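PDB 5LY9: variant surface glycoprotein MITAT 1.1 from Trypanosoma brucei brucei, which forms the dense surface coat of the parasite, whose succession of antigenically distinct variants lets the trypanosome evade the immune response of its host. Local coordinates for residues A[47-52]-A[63-68]; A[302-307]-A[313-318]; A[338-341]-A[345-348]. One frame throughout, in Å; residues are numbered along the deposited sequence.

Contact 1 of 3, residues A[47-52]-A[63-68]; sequences YKVSIY and QQLTLL. Unlike the reference sequence in segment 63-68: Leu65 (reference Ser). With NAG (2-acetamido-2-deoxy-beta-D-glucopyranose), chain C.
Val49 and Tyr52, close to one turn apart on helix 24-55, both press on Leu65 of helix 62-114, where the two helices approach to 6.5 Å between the CA atoms of Val49 and Leu65. Before them in the chain, Tyr47 faces the dimer partner: its OH bonds to Glu46 and Asn77 of the second subunit. Lys48 turns to the glycan instead. Its CD lies 3.3 Å from O7 of the N-acetylglucosamine, and the bend at chi3 (-145°) brings NZ round to donate to the sugar's O3 over 2.9 Å; the same ammonium group also bonds to Leu337 O, and the sugar is tied to Asp320 OD1.

Val49 comes next and points at the other helix. Its CG1 stands 3.3 Å from Leu65 O and 4.0 Å from Leu65 CB, a methyl laid against backbone and side-chain root together. The two helices form a hairpin, consecutive in sequence and running back on each other beyond the turn at 56-61, within this N-terminal domain of the longer A-type variant surface glycoprotein.

At Tyr52 the ring is carried across by a CG anti to the backbone N (chi1 -176°). Leu65 CD1 meets the ring obliquely, 3.5 Å from both CD1 and CE1 of Tyr52. The other methyl of Leu65, CD2, lies nearer Val49, and all three residues are buried, with Met318 of helix 313-321 also lying against Tyr52.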
ATOM      1  N   TYR A  47     -18.454 -15.315  13.719  1.00 20.74           N
ATOM      2  CA  TYR A  47     -18.832 -16.657  13.277  1.00 20.81           C
ATOM      3  C   TYR A  47     -19.072 -17.613  14.467  1.00 20.28           C
ATOM      4  O   TYR A  47     -20.027 -18.364  14.490  1.00 20.70           O
ATOM      5  CB  TYR A  47     -17.812 -17.240  12.332  1.00 20.77           C
ATOM      6  CG  TYR A  47     -17.907 -16.864  10.884  1.00 21.02           C
ATOM      7  CD1 TYR A  47     -19.102 -16.926  10.208  1.00 23.07           C
ATOM      8  CD2 TYR A  47     -16.782 -16.599  10.133  1.00 22.40           C
ATOM      9  CE1 TYR A  47     -19.213 -16.579   8.851  1.00 23.15           C
ATOM     10  CE2 TYR A  47     -16.888 -16.292   8.777  1.00 22.86           C
ATOM     11  CZ  TYR A  47     -18.101 -16.294   8.144  1.00 21.77           C
ATOM     12  OH  TYR A  47     -18.217 -16.085   6.781  1.00 21.60           O
ATOM     13  N   LYS A  48     -18.199 -17.570  15.460  1.00 20.64           N
ATOM     14  CA  LYS A  48     -18.303 -18.489  16.609  1.00 21.27           C
ATOM     15  C   LYS A  48     -19.590 -18.265  17.326  1.00 20.78           C
ATOM     16  O   LYS A  48     -20.296 -19.212  17.643  1.00 21.11           O
ATOM     17  CB  LYS A  48     -17.103 -18.392  17.558  1.00 22.16           C
ATOM     18  CG  LYS A  48     -15.845 -18.859  16.865  1.00 23.94           C
ATOM     19  CD  LYS A  48     -14.654 -19.016  17.759  1.00 25.04           C
ATOM     20  CE  LYS A  48     -13.360 -18.666  17.082  1.00 25.47           C
ATOM     21  NZ  LYS A  48     -12.207 -19.083  17.907  1.00 25.74           N
ATOM     22  N   VAL A  49     -19.900 -17.005  17.628  1.00 20.78           N
ATOM     23  CA  VAL A  49     -21.184 -16.726  18.334  1.00 21.09           C
ATOM     24  C   VAL A  49     -22.349 -17.127  17.459  1.00 21.86           C
ATOM     25  O   VAL A  49     -23.311 -17.723  17.938  1.00 22.58           O
ATOM     26  CB  VAL A  49     -21.291 -15.270  18.844  1.00 21.48           C
ATOM     27  CG1 VAL A  49     -22.520 -15.130  19.688  1.00 22.03           C
ATOM     28  CG2 VAL A  49     -20.047 -14.857  19.669  1.00 22.02           C
ATOM     29  N   SER A  50     -22.270 -16.855  16.150  1.00 21.40           N
ATOM     30  CA  SER A  50     -23.335 -17.240  15.217  1.00 21.16           C
ATOM     31  C   SER A  50     -23.579 -18.746  15.173  1.00 22.41           C
ATOM     32  O   SER A  50     -24.731 -19.211  15.126  1.00 22.40           O
ATOM     33  CB  SER A  50     -23.046 -16.793  13.803  1.00 22.22           C
ATOM     34  OG  SER A  50     -22.852 -15.367  13.686  1.00 20.74           O
ATOM     35  N   ILE A  51     -22.496 -19.521  15.154  1.00 22.76           N
ATOM     36  CA  ILE A  51     -22.578 -20.946  15.139  1.00 22.14           C
ATOM     37  C   ILE A  51     -23.220 -21.472  16.450  1.00 23.46           C
ATOM     38  O   ILE A  51     -24.098 -22.328  16.423  1.00 23.15           O
ATOM     39  CB  ILE A  51     -21.156 -21.581  14.966  1.00 23.14           C
ATOM     40  CG1 ILE A  51     -20.597 -21.347  13.546  1.00 22.42           C
ATOM     41  CG2 ILE A  51     -21.204 -23.058  15.358  1.00 23.96           C
ATOM     42  CD1 ILE A  51     -19.065 -21.423  13.462  1.00 22.34           C
ATOM     43  N   TYR A  52     -22.792 -20.917  17.583  1.00 23.67           N
ATOM     44  CA  TYR A  52     -23.351 -21.331  18.864  1.00 23.78           C
ATOM     45  C   TYR A  52     -24.876 -21.084  18.854  1.00 24.28           C
ATOM     46  O   TYR A  52     -25.684 -21.927  19.302  1.00 24.54           O
ATOM     47  CB  TYR A  52     -22.760 -20.524  19.979  1.00 24.59           C
ATOM     48  CG  TYR A  52     -23.235 -20.990  21.328  1.00 25.12           C
ATOM     49  CD1 TYR A  52     -24.371 -20.516  21.865  1.00 26.26           C
ATOM     50  CD2 TYR A  52     -22.426 -21.863  22.082  1.00 26.62           C
ATOM     51  CE1 TYR A  52     -24.816 -20.984  23.122  1.00 27.53           C
ATOM     52  CE2 TYR A  52     -22.825 -22.293  23.351  1.00 27.72           C
ATOM     53  CZ  TYR A  52     -24.011 -21.861  23.843  1.00 26.83           C
ATOM     54  OH  TYR A  52     -24.446 -22.305  25.093  1.00 29.36           O
ATOM     55  N   GLN A  63     -30.320 -13.209  24.296  1.00 24.12           N
ATOM     56  CA  GLN A  63     -30.115 -11.816  24.111  1.00 24.41           C
ATOM     57  C   GLN A  63     -28.640 -11.406  24.272  1.00 23.29           C
ATOM     58  O   GLN A  63     -28.160 -10.594  23.497  1.00 21.87           O
ATOM     59  CB  GLN A  63     -30.970 -10.946  25.022  1.00 26.70           C
ATOM     60  CG  GLN A  63     -32.470 -11.072  24.725  1.00 28.58           C
ATOM     61  CD  GLN A  63     -33.324 -10.182  25.662  1.00 32.35           C
ATOM     62  OE1 GLN A  63     -32.952  -9.099  26.027  1.00 32.86           O
ATOM     63  NE2 GLN A  63     -34.490 -10.636  25.999  1.00 37.26           N
ATOM     64  N   GLN A  64     -27.950 -11.952  25.265  1.00 22.72           N
ATOM     65  CA  GLN A  64     -26.502 -11.668  25.458  1.00 22.58           C
ATOM     66  C   GLN A  64     -25.712 -12.073  24.210  1.00 21.80           C
ATOM     67  O   GLN A  64     -24.878 -11.329  23.688  1.00 22.05           O
ATOM     68  CB  GLN A  64     -25.974 -12.486  26.634  1.00 22.60           C
ATOM     69  CG  GLN A  64     -26.586 -12.085  27.959  1.00 22.40           C
ATOM     70  CD  GLN A  64     -27.894 -12.758  28.343  1.00 23.39           C
ATOM     71  OE1 GLN A  64     -28.606 -13.349  27.537  1.00 24.43           O
ATOM     72  NE2 GLN A  64     -28.268 -12.592  29.608  1.00 24.10           N
ATOM     73  N   LEU A  65     -26.028 -13.227  23.676  1.00 21.82           N
ATOM     74  CA  LEU A  65     -25.237 -13.770  22.541  1.00 22.80           C
ATOM     75  C   LEU A  65     -25.589 -13.063  21.202  1.00 21.60           C
ATOM     76  O   LEU A  65     -24.723 -12.813  20.374  1.00 21.06           O
ATOM     77  CB  LEU A  65     -25.460 -15.273  22.444  1.00 25.62           C
ATOM     78  CG  LEU A  65     -24.826 -16.019  23.645  1.00 27.33           C
ATOM     79  CD1 LEU A  65     -25.081 -17.486  23.530  1.00 30.81           C
ATOM     80  CD2 LEU A  65     -23.330 -15.816  23.663  1.00 28.01           C
ATOM     81  N   THR A  66     -26.853 -12.720  21.028  1.00 21.51           N
ATOM     82  CA  THR A  66     -27.291 -11.925  19.871  1.00 21.16           C
ATOM     83  C   THR A  66     -26.528 -10.600  19.840  1.00 21.35           C
ATOM     84  O   THR A  66     -26.023 -10.195  18.810  1.00 20.99           O
ATOM     85  CB  THR A  66     -28.769 -11.687  19.873  1.00 21.27           C
ATOM     86  OG1 THR A  66     -29.466 -12.937  19.711  1.00 21.86           O
ATOM     87  CG2 THR A  66     -29.208 -10.769  18.780  1.00 21.51           C
ATOM     88  N   LEU A  67     -26.496  -9.935  20.973  1.00 20.87           N
ATOM     89  CA  LEU A  67     -25.787  -8.685  21.138  1.00 21.00           C
ATOM     90  C   LEU A  67     -24.346  -8.819  20.803  1.00 21.31           C
ATOM     91  O   LEU A  67     -23.766  -7.993  20.038  1.00 21.40           O
ATOM     92  CB  LEU A  67     -25.971  -8.193  22.538  1.00 21.67           C
ATOM     93  CG  LEU A  67     -25.250  -6.898  22.811  1.00 22.61           C
ATOM     94  CD1 LEU A  67     -25.763  -5.728  21.928  1.00 24.32           C
ATOM     95  CD2 LEU A  67     -25.314  -6.561  24.241  1.00 23.22           C
ATOM     96  N   LEU A  68     -23.670  -9.869  21.309  1.00 19.83           N
ATOM     97  CA  LEU A  68     -22.265 -10.016  21.060  1.00 19.67           C
ATOM     98  C   LEU A  68     -21.989 -10.332  19.582  1.00 19.06           C
ATOM     99  O   LEU A  68     -21.046  -9.813  19.012  1.00 18.57           O
ATOM    100  CB  LEU A  68     -21.669 -11.112  21.970  1.00 21.10           C
ATOM    101  CG  LEU A  68     -21.569 -10.679  23.411  1.00 22.70           C
ATOM    102  CD1 LEU A  68     -21.318 -11.910  24.335  1.00 23.63           C
ATOM    103  CD2 LEU A  68     -20.525  -9.650  23.626  1.00 23.18           C
TER
HETATM  104  C1  NAG C   2     -11.314 -14.436  20.615  1.00 28.27           C
HETATM  105  C2  NAG C   2     -12.111 -15.680  20.364  1.00 28.69           C
HETATM  106  C3  NAG C   2     -11.500 -16.919  21.019  1.00 28.56           C
HETATM  107  C4  NAG C   2     -10.012 -17.040  20.677  1.00 30.44           C
HETATM  108  C5  NAG C   2      -9.375 -15.700  21.024  1.00 29.69           C
HETATM  109  C6  NAG C   2      -7.879 -15.625  20.789  1.00 30.85           C
HETATM  110  C7  NAG C   2     -14.508 -15.824  20.042  1.00 32.13           C
HETATM  111  C8  NAG C   2     -15.850 -15.799  20.687  1.00 35.50           C
HETATM  112  N2  NAG C   2     -13.490 -15.603  20.841  1.00 28.88           N
HETATM  113  O3  NAG C   2     -12.184 -18.141  20.625  1.00 28.99           O
HETATM  114  O4  NAG C   2      -9.376 -18.235  21.260  1.00 33.47           O
HETATM  115  O5  NAG C   2      -9.982 -14.651  20.224  1.00 29.34           O
HETATM  116  O6  NAG C   2      -7.655 -15.912  19.434  1.00 31.23           O
HETATM  117  O7  NAG C   2     -14.343 -15.969  18.856  1.00 35.40           O

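Contact 2 of 3, residues A[302-307]-A[313-318]; sequences ALFGGL and KTYLDM
Phe304 and Tyr315 both set their CG beside the backbone N and anti to the carbonyl carbon (chi1 -72° and -66°), and these torsions swing the end of Phe304 over to the tyrosine, whose CB already points toward segment 302-307. They make an offset edge-to-face pair, the rim of Phe304 directed at the face of Tyr315, with planes at 85° and centroids 5.5 Å apart. The working edge of Phe304 is the CD1-CE1 side: CE1 is 3.7 Å from Tyr315 CD2, which lies near the plane of the phenylalanine ring. The contact thus falls on one flank of the tyrosine rather than over its middle.

The phenol oxygen of Tyr315 reaches on toward the end of helix 295-304, yet stays 3.6 Å from Leu303 O. Water 1 closes that gap. It donates to Leu303 O at 2.6 Å and sits in the plane of the tyrosine ring, a short 2.5 Å from Tyr315 OH. Leu303 O also accepts from Gln64 NE2, so two donors grip a carbonyl in the last turn of its helix. Immediately beyond Phe304 the chain leaves the helix at Gly305, with positive phi. Within the other segment, Lys313 NZ bridges one turn along to the syn lone pair of Asp317 OD2, 2.7 Å away.

Helix 62-114 supports the ring pair, with Gln64 against both aromatics and Leu67 against Phe304. Helices 295-304 and 313-321 are therefore joined at this level both directly and through the start of that long helix, while Leu316 of helix 313-321 touches the glycan.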
ATOM      1  N   ALA A 302     -28.924  -5.784  33.383  1.00 23.00           N
ATOM      2  CA  ALA A 302     -29.820  -6.941  33.422  1.00 23.10           C
ATOM      3  C   ALA A 302     -29.357  -8.125  32.658  1.00 24.67           C
ATOM      4  O   ALA A 302     -29.740  -9.274  32.936  1.00 25.07           O
ATOM      5  CB  ALA A 302     -31.227  -6.503  32.986  1.00 24.45           C
ATOM      6  N   LEU A 303     -28.567  -7.892  31.620  1.00 23.51           N
ATOM      7  CA  LEU A 303     -28.065  -8.974  30.789  1.00 23.09           C
ATOM      8  C   LEU A 303     -26.827  -9.657  31.372  1.00 23.14           C
ATOM      9  O   LEU A 303     -26.691 -10.855  31.327  1.00 23.45           O
ATOM     10  CB  LEU A 303     -27.694  -8.407  29.411  1.00 24.92           C
ATOM     11  CG  LEU A 303     -28.888  -8.077  28.453  1.00 26.06           C
ATOM     12  CD1 LEU A 303     -28.325  -7.356  27.220  1.00 28.38           C
ATOM     13  CD2 LEU A 303     -29.594  -9.358  28.085  1.00 28.13           C
ATOM     14  N   PHE A 304     -25.915  -8.821  31.865  1.00 23.15           N
ATOM     15  CA  PHE A 304     -24.523  -9.196  32.119  1.00 22.69           C
ATOM     16  C   PHE A 304     -24.172  -9.077  33.621  1.00 22.46           C
ATOM     17  O   PHE A 304     -23.089  -9.518  34.063  1.00 22.71           O
ATOM     18  CB  PHE A 304     -23.567  -8.297  31.264  1.00 22.56           C
ATOM     19  CG  PHE A 304     -23.604  -8.630  29.822  1.00 22.53           C
ATOM     20  CD1 PHE A 304     -23.176  -9.863  29.351  1.00 22.25           C
ATOM     21  CD2 PHE A 304     -24.113  -7.742  28.936  1.00 22.89           C
ATOM     22  CE1 PHE A 304     -23.326 -10.197  27.994  1.00 22.70           C
ATOM     23  CE2 PHE A 304     -24.198  -8.047  27.572  1.00 23.52           C
ATOM     24  CZ  PHE A 304     -23.856  -9.287  27.127  1.00 22.65           C
ATOM     25  N   GLY A 305     -25.047  -8.557  34.441  1.00 21.20           N
ATOM     26  CA  GLY A 305     -24.744  -8.482  35.847  1.00 21.86           C
ATOM     27  C   GLY A 305     -23.954  -7.282  36.298  1.00 22.72           C
ATOM     28  O   GLY A 305     -23.513  -7.220  37.452  1.00 24.39           O
ATOM     29  N   GLY A 306     -23.797  -6.282  35.424  1.00 23.43           N
ATOM     30  CA  GLY A 306     -22.999  -5.069  35.744  1.00 22.37           C
ATOM     31  C   GLY A 306     -22.455  -4.474  34.434  1.00 23.83           C
ATOM     32  O   GLY A 306     -22.799  -4.951  33.353  1.00 24.20           O
ATOM     33  N   LEU A 307     -21.673  -3.442  34.553  1.00 23.33           N
ATOM     34  CA  LEU A 307     -21.096  -2.734  33.405  1.00 23.97           C
ATOM     35  C   LEU A 307     -19.597  -2.918  33.263  1.00 24.10           C
ATOM     36  O   LEU A 307     -18.996  -2.427  32.307  1.00 23.74           O
ATOM     37  CB  LEU A 307     -21.452  -1.260  33.463  1.00 26.80           C
ATOM     38  CG  LEU A 307     -22.945  -0.841  33.453  1.00 28.25           C
ATOM     39  CD1 LEU A 307     -23.190   0.661  33.705  1.00 29.42           C
ATOM     40  CD2 LEU A 307     -23.619  -1.308  32.174  1.00 27.51           C
ATOM     41  N   LYS A 313     -17.310 -11.976  29.619  1.00 25.25           N
ATOM     42  CA  LYS A 313     -16.364 -13.071  29.466  1.00 25.53           C
ATOM     43  C   LYS A 313     -16.987 -14.460  29.597  1.00 27.78           C
ATOM     44  O   LYS A 313     -16.623 -15.331  28.827  1.00 27.06           O
ATOM     45  CB  LYS A 313     -15.163 -12.919  30.416  1.00 29.68           C
ATOM     46  CG  LYS A 313     -14.162 -14.067  30.328  1.00 32.13           C
ATOM     47  CD  LYS A 313     -12.857 -13.753  31.019  1.00 36.99           C
ATOM     48  CE  LYS A 313     -11.870 -14.944  31.152  1.00 39.65           C
ATOM     49  NZ  LYS A 313     -12.454 -16.249  31.640  1.00 42.00           N
ATOM     50  N   THR A 314     -17.876 -14.686  30.579  1.00 26.07           N
ATOM     51  CA  THR A 314     -18.486 -16.022  30.761  1.00 25.96           C
ATOM     52  C   THR A 314     -19.274 -16.441  29.550  1.00 25.54           C
ATOM     53  O   THR A 314     -19.146 -17.613  29.178  1.00 25.35           O
ATOM     54  CB  THR A 314     -19.376 -16.182  32.042  1.00 27.39           C
ATOM     55  OG1 THR A 314     -20.434 -15.235  31.941  1.00 27.83           O
ATOM     56  CG2 THR A 314     -18.580 -15.856  33.237  1.00 29.36           C
ATOM     57  N   TYR A 315     -19.906 -15.473  28.835  1.00 23.43           N
ATOM     58  CA  TYR A 315     -20.623 -15.769  27.611  1.00 24.23           C
ATOM     59  C   TYR A 315     -19.671 -16.192  26.452  1.00 24.49           C
ATOM     60  O   TYR A 315     -19.950 -17.157  25.694  1.00 24.81           O
ATOM     61  CB  TYR A 315     -21.563 -14.568  27.173  1.00 24.12           C
ATOM     62  CG  TYR A 315     -22.616 -14.414  28.166  1.00 24.29           C
ATOM     63  CD1 TYR A 315     -23.761 -15.211  28.110  1.00 24.51           C
ATOM     64  CD2 TYR A 315     -22.447 -13.593  29.270  1.00 25.43           C
ATOM     65  CE1 TYR A 315     -24.701 -15.131  29.119  1.00 25.82           C
ATOM     66  CE2 TYR A 315     -23.411 -13.539  30.289  1.00 25.29           C
ATOM     67  CZ  TYR A 315     -24.527 -14.314  30.171  1.00 25.42           C
ATOM     68  OH  TYR A 315     -25.524 -14.297  31.124  1.00 27.05           O
ATOM     69  N   LEU A 316     -18.587 -15.463  26.309  1.00 24.48           N
ATOM     70  CA  LEU A 316     -17.609 -15.754  25.251  1.00 24.39           C
ATOM     71  C   LEU A 316     -16.929 -17.121  25.564  1.00 25.65           C
ATOM     72  O   LEU A 316     -16.611 -17.904  24.650  1.00 25.44           O
ATOM     73  CB  LEU A 316     -16.600 -14.660  25.152  1.00 25.38           C
ATOM     74  CG  LEU A 316     -17.165 -13.302  24.708  1.00 26.82           C
ATOM     75  CD1 LEU A 316     -16.108 -12.186  24.807  1.00 29.07           C
ATOM     76  CD2 LEU A 316     -17.728 -13.407  23.339  1.00 26.78           C
ATOM     77  N   ASP A 317     -16.657 -17.357  26.832  1.00 25.20           N
ATOM     78  CA  ASP A 317     -16.114 -18.663  27.269  1.00 25.15           C
ATOM     79  C   ASP A 317     -17.018 -19.843  26.965  1.00 25.39           C
ATOM     80  O   ASP A 317     -16.556 -20.889  26.494  1.00 26.66           O
ATOM     81  CB  ASP A 317     -15.746 -18.637  28.747  1.00 26.42           C
ATOM     82  CG  ASP A 317     -14.511 -17.786  29.043  1.00 27.52           C
ATOM     83  OD1 ASP A 317     -13.705 -17.415  28.145  1.00 29.00           O
ATOM     84  OD2 ASP A 317     -14.338 -17.474  30.225  1.00 32.64           O
ATOM     85  N   MET A 318     -18.318 -19.660  27.183  1.00 26.06           N
ATOM     86  CA  MET A 318     -19.324 -20.638  26.830  1.00 28.99           C
ATOM     87  C   MET A 318     -19.330 -20.940  25.335  1.00 27.72           C
ATOM     88  O   MET A 318     -19.355 -22.077  24.914  1.00 24.69           O
ATOM     89  CB  MET A 318     -20.673 -20.107  27.318  1.00 33.57           C
ATOM     90  CG  MET A 318     -21.797 -21.034  27.165  1.00 41.07           C
ATOM     91  SD  MET A 318     -23.219 -20.343  28.099  1.00 52.43           S
ATOM     92  CE  MET A 318     -23.685 -19.070  26.985  1.00 36.42           C
TER
HETATM   93  O   HOH W   1     -25.402 -12.523  32.927  1.00 38.58           O

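Contact 3 of 3, residues A[338-341]-A[345-348]; sequences GKIH and ELGD
Ile340 and Leu346 bury the most surface here, joining the loop after strand 335-336 to the first turns of helix 343-367. Ile340 points at the helix and, with CG2 anti to its own backbone nitrogen, leads with that methyl, which lies 3.5 Å from Leu346 CD2. That is tighter than an ordinary methyl contact, and the two branched chains meet at a slant. Leu346 sends its other methyl, CD1, toward the loop backbone, where it lies 3.8 Å from Ile340 O and 4.0 Å from His341 O. The leucine also packs on Ala44 and Tyr47 of helix 24-55, which makes it a wedge between that helix and the loop.

Glu345 adds the polar border. Its chain is extended beyond CG and places OE1 3.8 Å from Ile340 CG2, at the margin of the apolar patch. Water 2 links this oxygen to the loop, donating to Glu345 OE1 over 3.1 Å and accepting from His341 N over 2.9 Å; it also lies above one face of the His341 ring, displaced toward the rim. Further along the helix, Asp348 forms a salt bridge with Arg74 of the second subunit.

Glu345 OE1 has its strongest partner in Arg331 NH1, a salt bridge, so this carboxylate oxygen is held by an arginine and a water together. That pairing would probably stabilise its negative charge beside hydrocarbon, while the direct contact between loop and helix remains essentially apolar.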
ATOM      1  N   GLY A 338     -13.382 -22.612  20.437  1.00 27.44           N
ATOM      2  CA  GLY A 338     -12.185 -21.917  20.870  1.00 29.18           C
ATOM      3  C   GLY A 338     -10.889 -22.419  20.183  1.00 32.17           C
ATOM      4  O   GLY A 338      -9.923 -21.691  20.186  1.00 35.22           O
ATOM      5  N   LYS A 339     -10.871 -23.598  19.582  1.00 30.98           N
ATOM      6  CA  LYS A 339      -9.658 -24.011  18.837  1.00 33.43           C
ATOM      7  C   LYS A 339      -9.767 -23.850  17.350  1.00 31.49           C
ATOM      8  O   LYS A 339      -8.861 -24.298  16.632  1.00 32.06           O
ATOM      9  CB  LYS A 339      -9.359 -25.455  19.154  1.00 37.22           C
ATOM     10  CG  LYS A 339      -8.773 -25.578  20.564  1.00 43.86           C
ATOM     11  CD  LYS A 339      -8.737 -27.026  20.989  1.00 51.55           C
ATOM     12  CE  LYS A 339      -7.662 -27.320  22.043  1.00 57.28           C
ATOM     13  NZ  LYS A 339      -7.840 -28.727  22.494  1.00 59.78           N
ATOM     14  N   ILE A 340     -10.859 -23.264  16.844  1.00 27.29           N
ATOM     15  CA  ILE A 340     -11.044 -23.200  15.379  1.00 26.73           C
ATOM     16  C   ILE A 340     -10.961 -21.708  15.068  1.00 26.89           C
ATOM     17  O   ILE A 340     -11.776 -20.948  15.565  1.00 27.42           O
ATOM     18  CB  ILE A 340     -12.458 -23.718  14.967  1.00 28.05           C
ATOM     19  CG1 ILE A 340     -12.644 -25.170  15.420  1.00 28.06           C
ATOM     20  CG2 ILE A 340     -12.652 -23.579  13.475  1.00 27.87           C
ATOM     21  CD1 ILE A 340     -14.049 -25.744  15.346  1.00 28.91           C
ATOM     22  N   HIS A 341      -9.945 -21.306  14.362  1.00 26.59           N
ATOM     23  CA  HIS A 341      -9.699 -19.860  14.102  1.00 27.25           C
ATOM     24  C   HIS A 341      -9.830 -19.461  12.608  1.00 25.71           C
ATOM     25  O   HIS A 341      -9.991 -18.270  12.313  1.00 24.52           O
ATOM     26  CB  HIS A 341      -8.306 -19.493  14.620  1.00 29.73           C
ATOM     27  CG  HIS A 341      -7.195 -20.136  13.859  1.00 33.04           C
ATOM     28  ND1 HIS A 341      -6.700 -19.625  12.670  1.00 36.96           N
ATOM     29  CD2 HIS A 341      -6.521 -21.291  14.084  1.00 35.55           C
ATOM     30  CE1 HIS A 341      -5.790 -20.456  12.186  1.00 36.50           C
ATOM     31  NE2 HIS A 341      -5.634 -21.455  13.048  1.00 37.00           N
ATOM     32  N   GLU A 345     -12.952 -22.110   7.363  1.00 22.19           N
ATOM     33  CA  GLU A 345     -13.553 -23.199   8.153  1.00 23.67           C
ATOM     34  C   GLU A 345     -14.776 -22.809   8.925  1.00 23.82           C
ATOM     35  O   GLU A 345     -15.751 -23.556   8.944  1.00 22.78           O
ATOM     36  CB  GLU A 345     -12.573 -23.775   9.175  1.00 25.83           C
ATOM     37  CG  GLU A 345     -11.435 -24.517   8.498  1.00 28.29           C
ATOM     38  CD  GLU A 345     -10.420 -25.122   9.476  1.00 31.53           C
ATOM     39  OE1 GLU A 345     -10.734 -25.263  10.697  1.00 33.25           O
ATOM     40  OE2 GLU A 345      -9.240 -25.408   8.990  1.00 35.38           O
ATOM     41  N   LEU A 346     -14.714 -21.654   9.576  1.00 22.74           N
ATOM     42  CA  LEU A 346     -15.845 -21.213  10.403  1.00 22.31           C
ATOM     43  C   LEU A 346     -17.055 -20.904   9.558  1.00 21.95           C
ATOM     44  O   LEU A 346     -18.159 -21.231   9.908  1.00 20.36           O
ATOM     45  CB  LEU A 346     -15.458 -20.004  11.237  1.00 21.78           C
ATOM     46  CG  LEU A 346     -14.517 -20.425  12.362  1.00 21.60           C
ATOM     47  CD1 LEU A 346     -13.849 -19.177  12.905  1.00 22.83           C
ATOM     48  CD2 LEU A 346     -15.209 -21.190  13.533  1.00 21.17           C
ATOM     49  N   GLY A 347     -16.829 -20.256   8.406  1.00 21.65           N
ATOM     50  CA  GLY A 347     -17.879 -20.053   7.407  1.00 20.61           C
ATOM     51  C   GLY A 347     -18.581 -21.343   6.967  1.00 21.89           C
ATOM     52  O   GLY A 347     -19.817 -21.379   6.857  1.00 21.85           O
ATOM     53  N   ASP A 348     -17.830 -22.389   6.713  1.00 22.65           N
ATOM     54  CA  ASP A 348     -18.401 -23.690   6.375  1.00 23.33           C
ATOM     55  C   ASP A 348     -19.273 -24.241   7.546  1.00 23.91           C
ATOM     56  O   ASP A 348     -20.390 -24.767   7.335  1.00 24.38           O
ATOM     57  CB  ASP A 348     -17.297 -24.741   6.160  1.00 23.70           C
ATOM     58  CG  ASP A 348     -16.581 -24.630   4.832  1.00 25.42           C
ATOM     59  OD1 ASP A 348     -16.883 -23.775   3.974  1.00 25.07           O
ATOM     60  OD2 ASP A 348     -15.618 -25.470   4.670  1.00 26.21           O
TER
HETATM   61  O   HOH W   2      -9.054 -23.268  12.402  1.00 30.22           O

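Contact 1 lies between the other two: its centre is about 12 Å from that of contact 2 and about 14 Å from that of contact 3, whose own centres are about 22 Å apart. Contacts 2 and 3 do not touch, their nearest atoms being about 7 Å from each other. From contact 1, Gln63 CB packs 3.7 Å from Leu303 CD2 of contact 2, and Ile51 CD1 lies 3.7 Å from Leu346 O of contact 3. The protein-linked glycan is a shared neighbour, lying beside Lys48 of contact 1, Leu316 of contact 2, and Gly338 and Lys339 of contact 3. Contacts 1 and 3 also border the second subunit; contact 2 has no neighbour from it.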